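Local coordinates for protein cytosine-specific methyltransferase (Escherichia coli O157:H7 EDL933, PDB 3G7U) that probably transfers a methyl group from S-adenosyl-L-methionine to carbon 5 of cytosine in DNA, as a prophage-encoded modification enzyme, at residues 18-23 / 233-238; 13-18 / 354-359; 79-84 / 126-131; 122-127 / 163-168. One frame throughout, in Å; residues are numbered along the deposited sequence. Where two conformers were deposited one is given.

Interaction 1: 18-23 / 233-238; sequences GAARAG and QIPRNV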
loop_
_atom_site.group_PDB
_atom_site.type_symbol
_atom_site.label_atom_id
_atom_site.label_comp_id
_atom_site.label_asym_id
_atom_site.label_seq_id
_atom_site.Cartn_x
_atom_site.Cartn_y
_atom_site.Cartn_z
ATOM N N GLY A 18 -2.824 6.302 -2.081
ATOM C CA GLY A 18 -1.948 7.432 -1.733
ATOM C C GLY A 18 -1.959 8.494 -2.829
ATOM O O GLY A 18 -2.104 9.680 -2.536
ATOM N N ALA A 19 -1.842 8.066 -4.093
ATOM C CA ALA A 19 -1.823 9.014 -5.202
ATOM C C ALA A 19 -3.136 9.761 -5.282
ATOM O O ALA A 19 -3.156 11.002 -5.425
ATOM C CB ALA A 19 -1.537 8.276 -6.532
ATOM N N ALA A 20 -4.238 9.031 -5.187
ATOM C CA ALA A 20 -5.572 9.605 -5.368
ATOM C C ALA A 20 -5.887 10.608 -4.251
ATOM O O ALA A 20 -6.448 11.690 -4.493
ATOM C CB ALA A 20 -6.647 8.481 -5.423
ATOM N N ARG A 21 -5.506 10.258 -3.031
ATOM C CA ARG A 21 -5.737 11.166 -1.889
ATOM C C ARG A 21 -4.850 12.450 -1.996
ATOM O O ARG A 21 -5.275 13.546 -1.613
ATOM C CB ARG A 21 -5.517 10.444 -0.559
ATOM C CG ARG A 21 -6.652 9.529 -0.147
ATOM C CD ARG A 21 -6.376 8.947 1.227
ATOM N NE ARG A 21 -7.602 8.561 1.894
ATOM C CZ ARG A 21 -7.673 7.787 2.974
ATOM N NH1 ARG A 21 -6.563 7.283 3.493
ATOM N NH2 ARG A 21 -8.861 7.526 3.528
ATOM N N ALA A 22 -3.667 12.314 -2.582
ATOM C CA ALA A 22 -2.748 13.418 -2.812
ATOM C C ALA A 22 -3.208 14.334 -3.935
ATOM O O ALA A 22 -2.637 15.401 -4.097
ATOM C CB ALA A 22 -1.331 12.900 -3.129
ATOM N N GLY A 23 -4.215 13.924 -4.706
ATOM C CA GLY A 23 -4.785 14.783 -5.755
ATOM C C GLY A 23 -4.587 14.320 -7.193
ATOM O O GLY A 23 -5.162 14.914 -8.103
ATOM N N GLN A 233 -12.169 10.736 3.795
ATOM C CA GLN A 233 -11.147 11.121 2.824
ATOM C C GLN A 233 -11.157 10.158 1.633
ATOM O O GLN A 233 -10.120 9.552 1.269
ATOM C CB GLN A 233 -9.777 11.251 3.465
ATOM C CG GLN A 233 -9.697 12.406 4.476
ATOM C CD GLN A 233 -8.330 12.542 5.113
ATOM O OE1 GLN A 233 -7.331 12.031 4.590
ATOM N NE2 GLN A 233 -8.272 13.239 6.259
ATOM N N ILE A 234 -12.353 9.997 1.070
ATOM C CA ILE A 234 -12.557 9.184 -0.126
ATOM C C ILE A 234 -12.329 10.089 -1.349
ATOM O O ILE A 234 -13.116 11.016 -1.558
ATOM C CB ILE A 234 -13.999 8.617 -0.203
ATOM C CG1 ILE A 234 -14.423 7.902 1.112
ATOM C CG2 ILE A 234 -14.139 7.719 -1.431
ATOM C CD1 ILE A 234 -15.815 7.347 1.105
ATOM N N PRO A 235 -11.268 9.838 -2.153
ATOM C CA PRO A 235 -11.052 10.670 -3.351
ATOM C C PRO A 235 -12.185 10.551 -4.345
ATOM O O PRO A 235 -12.942 9.563 -4.331
ATOM C CB PRO A 235 -9.733 10.129 -3.929
ATOM C CG PRO A 235 -9.075 9.456 -2.749
ATOM C CD PRO A 235 -10.205 8.821 -2.028
ATOM N N ARG A 236 -12.339 11.579 -5.178
ATOM C CA ARG A 236 -13.399 11.606 -6.177
ATOM C C ARG A 236 -13.262 10.374 -7.061
ATOM O O ARG A 236 -12.141 9.996 -7.446
ATOM C CB ARG A 236 -13.314 12.899 -7.012
ATOM C CG ARG A 236 -14.411 13.101 -8.072
ATOM C CD ARG A 236 -14.262 14.470 -8.769
ATOM N NE ARG A 236 -12.848 14.778 -9.002
ATOM C CZ ARG A 236 -12.175 14.514 -10.124
ATOM N NH1 ARG A 236 -10.882 14.825 -10.198
ATOM N NH2 ARG A 236 -12.782 13.957 -11.176
ATOM N N ASN A 237 -14.396 9.709 -7.291
ATOM C CA ASN A 237 -14.506 8.538 -8.186
ATOM C C ASN A 237 -13.883 7.231 -7.648
ATOM O O ASN A 237 -13.860 6.211 -8.334
ATOM C CB ASN A 237 -13.958 8.851 -9.574
ATOM C CG ASN A 237 -14.781 9.899 -10.296
ATOM O OD1 ASN A 237 -16.004 9.820 -10.335
ATOM N ND2 ASN A 237 -14.107 10.889 -10.856
ATOM N N VAL A 238 -13.422 7.265 -6.405
ATOM C CA VAL A 238 -12.756 6.107 -5.799
ATOM C C VAL A 238 -13.730 5.448 -4.834
ATOM O O VAL A 238 -14.551 6.131 -4.229
ATOM C CB VAL A 238 -11.457 6.588 -5.104
ATOM C CG1 VAL A 238 -10.861 5.540 -4.151
ATOM C CG2 VAL A 238 -10.442 7.053 -6.196
#
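Ala-20 and Arg-21, on the last turn of the first helix of the Rossmann-like methyltransferase domain, meet Pro-235 and Gln-233 in the loop that joins helices 225-231 and 241-248. The helix ends in a Schellman motif at Gly-23, which leaves helical geometry with a positive phi; its N bonds back to Ala-20 O. In the loop, Pro-235 opens a type II beta turn that closes with Val-238 N on Pro-235 O. This turn brings two apolar groups to the methyl of Ala-20: Pro-235 CG lies 3.7 Å from Ala-20 CB, and Val-238 CG2 approaches the same CB at 4.1 Å. The proline ring also lies against the aliphatic root of Arg-21, with CG to CG at 3.6 Å. The arginine chain then runs out extended from CG to NE, crossing Gln-233 at about a right angle, and this carries the guanidinium beyond the proline to the backbone of Gln-233. There the carbonyl oxygen sits at the edge of the guanidinium, in its plane. Arg-21 NH2 gives that oxygen a weak second bond and is itself held by Lys-229 O and Gly-232 O, so the planar group is fixed against several carbonyls at the end of helix 225-231. The Gln-233 amide is turned 67° from the guanidinium plane, with OE1 above one face of it, and accepts a hydrogen bond from Lys-229 NZ. The main polar link is nearly straight: Arg-21 NE donates to Gln-233 O at 2.8 Å, with an N-H...O angle of 165° and the donor in the carbonyl plane.

Interaction 2: 13-18 / 354-359; sequences GGLSLG and IVAEYI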
loop_
_atom_site.group_PDB
_atom_site.type_symbol
_atom_site.label_atom_id
_atom_site.label_comp_id
_atom_site.label_asym_id
_atom_site.label_seq_id
_atom_site.Cartn_x
_atom_site.Cartn_y
_atom_site.Cartn_z
ATOM N N GLY A 13 -3.688 -1.615 -4.590
ATOM C CA GLY A 13 -3.769 -0.168 -4.721
ATOM C C GLY A 13 -3.428 0.656 -3.489
ATOM O O GLY A 13 -3.987 1.737 -3.300
ATOM N N GLY A 14 -2.535 0.157 -2.642
ATOM C CA GLY A 14 -1.994 0.995 -1.551
ATOM C C GLY A 14 -1.372 2.306 -2.087
ATOM O O GLY A 14 -1.698 3.388 -1.611
ATOM N N LEU A 15 -0.475 2.197 -3.069
ATOM C CA LEU A 15 0.197 3.382 -3.614
ATOM C C LEU A 15 -0.803 4.190 -4.431
ATOM O O LEU A 15 -0.758 5.409 -4.416
ATOM C CB LEU A 15 1.374 2.933 -4.494
ATOM C CG LEU A 15 2.318 4.015 -4.961
ATOM C CD1 LEU A 15 3.153 4.516 -3.723
ATOM C CD2 LEU A 15 3.260 3.401 -6.001
ATOM N N SER A 16 -1.723 3.502 -5.114
ATOM C CA SER A 16 -2.809 4.165 -5.866
ATOM C C SER A 16 -3.671 5.035 -4.967
ATOM O O SER A 16 -4.044 6.178 -5.321
ATOM C CB SER A 16 -3.738 3.151 -6.526
ATOM O OG SER A 16 -3.146 2.614 -7.691
ATOM N N LEU A 17 -4.007 4.511 -3.796
ATOM C CA LEU A 17 -4.881 5.278 -2.863
ATOM C C LEU A 17 -4.108 6.496 -2.356
ATOM O O LEU A 17 -4.663 7.584 -2.215
ATOM C CB LEU A 17 -5.319 4.403 -1.687
ATOM C CG LEU A 17 -6.150 5.135 -0.620
ATOM C CD1 LEU A 17 -7.361 5.866 -1.282
ATOM C CD2 LEU A 17 -6.597 4.143 0.467
ATOM N N GLY A 18 -2.824 6.302 -2.081
ATOM C CA GLY A 18 -1.948 7.432 -1.733
ATOM C C GLY A 18 -1.959 8.494 -2.829
ATOM O O GLY A 18 -2.104 9.680 -2.536
ATOM N N ILE A 354 -1.185 5.655 3.964
ATOM C CA ILE A 354 -0.885 6.877 4.720
ATOM C C ILE A 354 0.503 7.433 4.328
ATOM O O ILE A 354 0.634 8.625 4.055
ATOM C CB ILE A 354 -0.968 6.570 6.223
ATOM C CG1 ILE A 354 -2.411 6.232 6.586
ATOM C CG2 ILE A 354 -0.370 7.752 7.042
ATOM C CD1 ILE A 354 -2.580 5.809 8.103
ATOM N N VAL A 355 1.515 6.565 4.297
ATOM C CA VAL A 355 2.852 6.899 3.830
ATOM C C VAL A 355 2.809 7.346 2.366
ATOM O O VAL A 355 3.331 8.413 2.026
ATOM C CB VAL A 355 3.801 5.710 3.955
ATOM C CG1 VAL A 355 5.145 6.037 3.319
ATOM C CG2 VAL A 355 3.979 5.321 5.431
ATOM N N ALA A 356 2.144 6.553 1.516
ATOM C CA ALA A 356 2.020 6.907 0.095
ATOM C C ALA A 356 1.407 8.288 -0.101
ATOM O O ALA A 356 1.959 9.088 -0.884
ATOM C CB ALA A 356 1.215 5.825 -0.683
ATOM N N GLU A 357 0.333 8.606 0.633
ATOM C CA GLU A 357 -0.334 9.904 0.492
ATOM C C GLU A 357 0.612 11.052 0.824
ATOM O O GLU A 357 0.676 12.059 0.103
ATOM C CB GLU A 357 -1.555 10.026 1.383
ATOM C CG GLU A 357 -2.349 11.347 1.107
ATOM C CD GLU A 357 -3.454 11.571 2.102
ATOM O OE1 GLU A 357 -3.665 10.679 2.967
ATOM O OE2 GLU A 357 -4.116 12.622 2.016
ATOM N N TYR A 358 1.350 10.883 1.909
ATOM C CA TYR A 358 2.236 11.944 2.350
ATOM C C TYR A 358 3.287 12.299 1.321
ATOM O O TYR A 358 3.433 13.482 1.004
ATOM C CB TYR A 358 2.881 11.624 3.694
ATOM C CG TYR A 358 3.236 12.892 4.465
ATOM C CD1 TYR A 358 2.329 13.451 5.373
ATOM C CD2 TYR A 358 4.455 13.540 4.267
ATOM C CE1 TYR A 358 2.625 14.617 6.077
ATOM C CE2 TYR A 358 4.760 14.713 4.969
ATOM C CZ TYR A 358 3.835 15.240 5.876
ATOM O OH TYR A 358 4.111 16.397 6.595
ATOM N N ILE A 359 4.013 11.281 0.843
ATOM C CA ILE A 359 5.076 11.431 -0.151
ATOM C C ILE A 359 4.541 11.982 -1.474
ATOM O O ILE A 359 5.116 12.923 -2.027
ATOM C CB ILE A 359 5.813 10.095 -0.402
ATOM C CG1 ILE A 359 6.397 9.520 0.906
ATOM C CG2 ILE A 359 6.878 10.230 -1.497
ATOM C CD1 ILE A 359 7.368 10.451 1.679
#
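Helices 14-18 and 354-359 run in roughly the same direction, their short axes 7.4 Å apart at a signed crossing angle of -42°, and the backbones come closest where the CA atoms of Gly-18 and Glu-357 are 3.7 Å apart. Gly-18, having no side chain, lets the helices approach this closely: its CA rests 3.7 Å from Ala-356 CB and 3.5 Å from Glu-357 N. A CA-H...O contact adds to the backbone meeting, Glu-357 CA lying 3.5 Å from Gly-18 O with an angle of 156° at the hydrogen. The Ala-356 methyl points at the first helix and fits between Gly-18 CA, Gly-14 O and the side chain of Leu-15. Leu-15 leaves its helix on the far side, yet with CG anti to the backbone N (chi1 -170°) its CD1 swings back to within 3.8 Å of Ala-356 CB. Glu-357 passes the glycine with its aliphatic part, CB and CG each 4.0 Å from Gly-18 O, before the extended chain leads its carboxylate away to a salt bridge with Lys-229. Small residues facing one another in this way are characteristic of close helix-helix packing; here they join the first helix of the Rossmann-like fold to the C-terminal helix 353-367, whose Val-355 and Ile-359 lie on the central sheet.

Interaction 3: 79-84 / 126-131; sequences PPCQGF and EKYSGI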
loop_
_atom_site.group_PDB
_atom_site.type_symbol
_atom_site.label_atom_id
_atom_site.label_comp_id
_atom_site.label_asym_id
_atom_site.label_seq_id
_atom_site.Cartn_x
_atom_site.Cartn_y
_atom_site.Cartn_z
ATOM N N PRO A 79 8.615 -1.605 -8.774
ATOM C CA PRO A 79 9.343 -2.518 -9.630
ATOM C C PRO A 79 9.875 -3.682 -8.795
ATOM O O PRO A 79 10.423 -3.455 -7.716
ATOM C CB PRO A 79 10.489 -1.664 -10.162
ATOM C CG PRO A 79 10.609 -0.562 -9.289
ATOM C CD PRO A 79 9.245 -0.274 -8.754
ATOM N N PRO A 80 9.687 -4.918 -9.277
ATOM C CA PRO A 80 10.142 -6.075 -8.515
ATOM C C PRO A 80 11.650 -6.149 -8.557
ATOM O O PRO A 80 12.296 -5.550 -9.402
ATOM C CB PRO A 80 9.551 -7.265 -9.280
ATOM C CG PRO A 80 8.566 -6.685 -10.254
ATOM C CD PRO A 80 9.073 -5.320 -10.548
ATOM N N CYS A 81 12.212 -6.881 -7.624
ATOM C CA CYS A 81 13.630 -7.025 -7.557
ATOM C C CYS A 81 13.837 -8.389 -6.947
ATOM O O CYS A 81 13.052 -8.785 -6.094
ATOM C CB CYS A 81 14.183 -5.930 -6.643
ATOM S SG CYS A 81 15.932 -6.005 -6.339
ATOM N N GLN A 82 14.877 -9.101 -7.391
ATOM C CA GLN A 82 15.299 -10.375 -6.778
ATOM C C GLN A 82 15.524 -10.230 -5.252
ATOM O O GLN A 82 15.103 -11.094 -4.480
ATOM C CB GLN A 82 16.549 -10.911 -7.485
ATOM C CG GLN A 82 17.088 -12.239 -6.935
ATOM C CD GLN A 82 18.448 -12.635 -7.521
ATOM O OE1 GLN A 82 18.885 -12.120 -8.562
ATOM N NE2 GLN A 82 19.121 -13.563 -6.847
ATOM N N GLY A 83 16.156 -9.128 -4.834
ATOM C CA GLY A 83 16.245 -8.767 -3.416
ATOM C C GLY A 83 17.049 -9.760 -2.593
ATOM O O GLY A 83 18.114 -10.211 -3.020
ATOM N N PHE A 84 16.523 -10.118 -1.423
ATOM C CA PHE A 84 17.167 -11.106 -0.540
ATOM C C PHE A 84 16.930 -12.576 -0.947
ATOM O O PHE A 84 17.421 -13.483 -0.279
ATOM C CB PHE A 84 16.731 -10.902 0.925
ATOM C CG PHE A 84 17.265 -9.640 1.570
ATOM C CD1 PHE A 84 18.634 -9.388 1.635
ATOM C CD2 PHE A 84 16.390 -8.729 2.165
ATOM C CE1 PHE A 84 19.125 -8.229 2.247
ATOM C CE2 PHE A 84 16.874 -7.567 2.784
ATOM C CZ PHE A 84 18.250 -7.319 2.822
ATOM N N GLU A 126 24.928 -4.857 -3.225
ATOM C CA GLU A 126 26.018 -4.700 -4.184
ATOM C C GLU A 126 25.779 -5.452 -5.482
ATOM O O GLU A 126 26.099 -4.949 -6.561
ATOM C CB GLU A 126 27.364 -5.122 -3.574
ATOM C CG GLU A 126 28.106 -3.998 -2.855
ATOM C CD GLU A 126 28.092 -2.675 -3.630
ATOM O OE1 GLU A 126 28.542 -2.636 -4.809
ATOM O OE2 GLU A 126 27.621 -1.666 -3.049
ATOM N N LYS A 127 25.192 -6.642 -5.371
ATOM C CA LYS A 127 24.923 -7.486 -6.526
ATOM C C LYS A 127 23.874 -6.916 -7.489
ATOM O O LYS A 127 23.730 -7.420 -8.611
ATOM C CB LYS A 127 24.488 -8.870 -6.072
ATOM C CG LYS A 127 23.200 -8.877 -5.312
ATOM C CD LYS A 127 22.650 -10.267 -5.360
ATOM C CE LYS A 127 21.951 -10.601 -4.085
ATOM N NZ LYS A 127 22.124 -12.060 -3.815
ATOM N N TYR A 128 23.146 -5.880 -7.053
ATOM C CA TYR A 128 22.174 -5.197 -7.912
ATOM C C TYR A 128 22.641 -3.831 -8.370
ATOM O O TYR A 128 21.920 -3.148 -9.107
ATOM C CB TYR A 128 20.826 -5.047 -7.214
ATOM C CG TYR A 128 20.288 -6.352 -6.749
ATOM C CD1 TYR A 128 20.298 -7.469 -7.591
ATOM C CD2 TYR A 128 19.791 -6.492 -5.465
ATOM C CE1 TYR A 128 19.818 -8.690 -7.157
ATOM C CE2 TYR A 128 19.307 -7.696 -5.024
ATOM C CZ TYR A 128 19.324 -8.794 -5.871
ATOM O OH TYR A 128 18.857 -10.000 -5.414
ATOM N N SER A 129 23.833 -3.429 -7.940
ATOM C CA SER A 129 24.344 -2.118 -8.296
ATOM C C SER A 129 24.453 -1.967 -9.821
ATOM O O SER A 129 24.227 -0.878 -10.332
ATOM C CB SER A 129 25.689 -1.863 -7.645
ATOM O OG SER A 129 26.641 -2.716 -8.241
ATOM N N GLY A 130 24.759 -3.062 -10.522
ATOM C CA GLY A 130 24.756 -3.108 -11.996
ATOM C C GLY A 130 23.407 -2.761 -12.623
ATOM O O GLY A 130 23.325 -1.877 -13.476
ATOM N N ILE A 131 22.342 -3.433 -12.189
ATOM C CA ILE A 131 21.006 -3.131 -12.708
ATOM C C ILE A 131 20.454 -1.795 -12.222
ATOM O O ILE A 131 19.755 -1.145 -12.979
ATOM C CB ILE A 131 19.972 -4.288 -12.517
ATOM C CG1 ILE A 131 19.629 -4.510 -11.047
ATOM C CG2 ILE A 131 20.482 -5.595 -13.152
ATOM C CD1 ILE A 131 18.324 -5.255 -10.836
HETATM O O HOH W 1 19.703 -12.740 -3.093
#
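Tyr-128 reaches into the Pro-Cys loop, the element of C5 methyltransferases that carries the predicted nucleophile Cys-81, and its ring meets three consecutive residues there. The ring is set by a chi1 of -55°, with CG anti to the carbonyl carbon, which points the hydroxyl at the backbone of Gly-83. Tyr-128 OH donates to Gly-83 O at 2.5 Å, in the carbonyl plane and on a lone pair, an unusually short contact that ties the end of the side chain to the loop backbone. Cys-81 lies over one face: SG is 4.2 Å from the ring centroid and 20° off the normal, a sulfur-aromatic contact shifted toward the rim. The opposite face is covered by the neighbouring Lys-127, whose CG lies over the ring centre, so the ring is held in its orientation between the cysteine sulfur and the lysine alkyl chain. Lys-127 has its CG between the backbone N and the carbonyl carbon (chi1 64°) and bends again at chi3 and chi4, carrying NZ round to a water that it shares with Gly-83 O; NZ to this water is 2.6 Å. Gln-82 crosses the ring at about a right angle, with CB 3.2 Å from Tyr-128 OH. Beyond CG the extended chain places OE1 at the ring edge, 3.8 Å from Tyr-128 CE1, where it is bonded to Asn-97 of helix 94-110, while NE2 is held by Ser-85 O. The contact thus links the loop between strand 74-77 and helix 94-110 with the residues leading into helix 129-140 after strand 114-119.

Interaction 4: 122-127 / 163-168; sequences GIMQEK and TRYFFI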
loop_
_atom_site.group_PDB
_atom_site.type_symbol
_atom_site.label_atom_id
_atom_site.label_comp_id
_atom_site.label_asym_id
_atom_site.label_seq_id
_atom_site.Cartn_x
_atom_site.Cartn_y
_atom_site.Cartn_z
ATOM N N GLY A 122 16.592 -4.804 0.423
ATOM C CA GLY A 122 17.073 -5.845 -0.460
ATOM C C GLY A 122 17.594 -5.197 -1.724
ATOM O O GLY A 122 18.557 -5.670 -2.332
ATOM N N ILE A 123 16.945 -4.097 -2.106
ATOM C CA ILE A 123 17.254 -3.359 -3.350
ATOM C C ILE A 123 18.687 -2.779 -3.362
ATOM O O ILE A 123 19.365 -2.791 -4.398
ATOM C CB ILE A 123 16.132 -2.270 -3.621
ATOM C CG1 ILE A 123 16.330 -1.512 -4.945
ATOM C CG2 ILE A 123 16.009 -1.282 -2.470
ATOM C CD1 ILE A 123 16.482 -2.364 -6.143
ATOM N N MET A 124 19.193 -2.348 -2.200
ATOM C CA MET A 124 20.472 -1.634 -2.189
ATOM C C MET A 124 21.705 -2.516 -2.215
ATOM O O MET A 124 22.820 -1.988 -2.168
ATOM C CB MET A 124 20.551 -0.618 -1.044
ATOM C CG MET A 124 19.448 0.410 -1.090
ATOM S SD MET A 124 19.440 1.300 -2.672
ATOM C CE MET A 124 19.398 2.871 -1.943
ATOM N N GLN A 125 21.528 -3.837 -2.331
ATOM C CA GLN A 125 22.677 -4.752 -2.354
ATOM C C GLN A 125 23.658 -4.576 -3.517
ATOM O O GLN A 125 23.277 -4.219 -4.637
ATOM C CB GLN A 125 22.229 -6.197 -2.281
ATOM C CG GLN A 125 21.548 -6.581 -0.994
ATOM C CD GLN A 125 21.076 -8.025 -1.043
ATOM O OE1 GLN A 125 21.874 -8.962 -0.892
ATOM N NE2 GLN A 125 19.786 -8.213 -1.281
ATOM N N GLU A 126 24.928 -4.857 -3.225
ATOM C CA GLU A 126 26.018 -4.700 -4.184
ATOM C C GLU A 126 25.779 -5.452 -5.482
ATOM O O GLU A 126 26.099 -4.949 -6.561
ATOM C CB GLU A 126 27.364 -5.122 -3.574
ATOM C CG GLU A 126 28.106 -3.998 -2.855
ATOM C CD GLU A 126 28.092 -2.675 -3.630
ATOM O OE1 GLU A 126 28.542 -2.636 -4.809
ATOM O OE2 GLU A 126 27.621 -1.666 -3.049
ATOM N N LYS A 127 25.192 -6.642 -5.371
ATOM C CA LYS A 127 24.923 -7.486 -6.526
ATOM C C LYS A 127 23.874 -6.916 -7.489
ATOM O O LYS A 127 23.730 -7.420 -8.611
ATOM C CB LYS A 127 24.488 -8.870 -6.072
ATOM C CG LYS A 127 23.200 -8.877 -5.312
ATOM C CD LYS A 127 22.650 -10.267 -5.360
ATOM C CE LYS A 127 21.951 -10.601 -4.085
ATOM N NZ LYS A 127 22.124 -12.060 -3.815
ATOM N N THR A 163 9.660 -0.547 6.974
ATOM C CA THR A 163 10.454 0.434 6.248
ATOM C C THR A 163 10.322 0.204 4.740
ATOM O O THR A 163 10.068 -0.909 4.291
ATOM C CB THR A 163 11.938 0.447 6.667
ATOM O OG1 THR A 163 12.502 -0.839 6.437
ATOM C CG2 THR A 163 12.091 0.781 8.146
ATOM N N ARG A 164 10.511 1.277 3.969
ATOM C CA ARG A 164 10.282 1.272 2.522
ATOM C C ARG A 164 11.276 2.241 1.905
ATOM O O ARG A 164 11.509 3.272 2.499
ATOM C CB ARG A 164 8.883 1.841 2.247
ATOM C CG ARG A 164 8.174 1.277 1.033
ATOM C CD ARG A 164 7.430 -0.000 1.390
ATOM N NE ARG A 164 7.079 -0.779 0.210
ATOM C CZ ARG A 164 6.392 -1.916 0.246
ATOM N NH1 ARG A 164 6.111 -2.560 -0.876
ATOM N NH2 ARG A 164 5.979 -2.414 1.399
ATOM N N TYR A 165 11.811 1.937 0.717
ATOM C CA TYR A 165 12.612 2.925 -0.010
ATOM C C TYR A 165 11.727 3.571 -1.065
ATOM O O TYR A 165 10.926 2.881 -1.703
ATOM C CB TYR A 165 13.740 2.249 -0.749
ATOM C CG TYR A 165 14.930 1.838 0.095
ATOM C CD1 TYR A 165 15.899 2.768 0.486
ATOM C CD2 TYR A 165 15.114 0.506 0.441
ATOM C CE1 TYR A 165 17.023 2.368 1.244
ATOM C CE2 TYR A 165 16.234 0.094 1.201
ATOM C CZ TYR A 165 17.169 1.033 1.590
ATOM O OH TYR A 165 18.271 0.622 2.302
ATOM N N PHE A 166 11.856 4.880 -1.250
ATOM C CA PHE A 166 11.227 5.553 -2.380
ATOM C C PHE A 166 12.289 6.186 -3.251
ATOM O O PHE A 166 13.194 6.847 -2.747
ATOM C CB PHE A 166 10.283 6.609 -1.883
ATOM C CG PHE A 166 9.049 6.058 -1.243
ATOM C CD1 PHE A 166 7.905 5.832 -1.999
ATOM C CD2 PHE A 166 9.020 5.745 0.117
ATOM C CE1 PHE A 166 6.715 5.311 -1.397
ATOM C CE2 PHE A 166 7.837 5.216 0.711
ATOM C CZ PHE A 166 6.697 5.014 -0.053
ATOM N N PHE A 167 12.168 5.971 -4.564
ATOM C CA PHE A 167 13.100 6.505 -5.544
ATOM C C PHE A 167 12.310 7.444 -6.431
ATOM O O PHE A 167 11.389 6.983 -7.083
ATOM C CB PHE A 167 13.700 5.394 -6.385
ATOM C CG PHE A 167 14.499 4.396 -5.579
ATOM C CD1 PHE A 167 15.819 4.649 -5.247
ATOM C CD2 PHE A 167 13.915 3.211 -5.137
ATOM C CE1 PHE A 167 16.563 3.727 -4.477
ATOM C CE2 PHE A 167 14.643 2.282 -4.372
ATOM C CZ PHE A 167 15.959 2.540 -4.045
ATOM N N ILE A 168 12.650 8.747 -6.414
ATOM C CA ILE A 168 11.829 9.778 -7.087
ATOM C C ILE A 168 12.694 10.493 -8.139
ATOM O O ILE A 168 13.877 10.747 -7.906
ATOM C CB ILE A 168 11.231 10.784 -6.080
ATOM C CG1 ILE A 168 10.223 10.092 -5.168
ATOM C CG2 ILE A 168 10.537 11.974 -6.795
ATOM C CD1 ILE A 168 9.937 10.852 -3.888
#
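Beside the predicted active-site loop, Ile-123 and Met-124, in a type I beta turn from Gly-122 to Gln-125, form an apolar cluster with the aromatic rings of Tyr-165 and Phe-167 on the central sheet. Ile-123 also touches the predicted nucleophile Cys-81, so the cluster borders the probable active site. The two aromatic residues are alternate positions of one strand and present their side chains on the same side. Ile-123 meets both through CG2, which comes to 3.5 Å from Tyr-165 CD2 and 4.1 Å from Phe-167 CZ, the latter at the ring edge; CG1 slides past the far end of the Phe-167 ring. Met-124 lies over the face of the tyrosine, its CG 4.0 Å from the Tyr-165 centroid and 29° off the normal in a CH-pi contact. The bend at chi2 (-57°) places SD between the two rings, and that at chi3 (-130°) directs CE. SD stands above the Tyr-165 face at 4.9 Å from the centroid, and lies at the edge of Phe-167, in plane, 3.9 Å from CZ. The terminal methyl CE closes the arrangement against Phe-167 CE1 at 3.9 Å. On the turn itself, the side chain of Gln-125 folds back so that NE2 donates to Gly-122 O. Strand 163-171 pairs here with strands 114-119 and 143-152, Pro-148 of the latter touching both Met-124 and Phe-167, while Phe-166 and Ile-168 point the other way toward helix 353-367; the turn itself leads from strand 114-119 to helix 129-140.

The four contacts form two pairs within one methyltransferase fold. Interactions 1 and 2, centres 9 Å apart, share Gly-18 and helix 14-22. Interactions 3 and 4, centres 8 Å apart, overlap in the chain at Glu-126 and Lys-127 and lie beside the predicted catalytic cysteine, which Ile-123 and Tyr-128 both touch. The central sheet connects the pairs: Phe-166 and Ile-168 of strand 163-171 touch Val-355 and Ile-359 of helix 353-367. Along the chain, interactions 3 and 4 are nested inside interaction 1, itself inside interaction 2. One pair thus ties the chain's first and last helices together away from the predicted site, while the other packs the predicted active-site loop against the sheet.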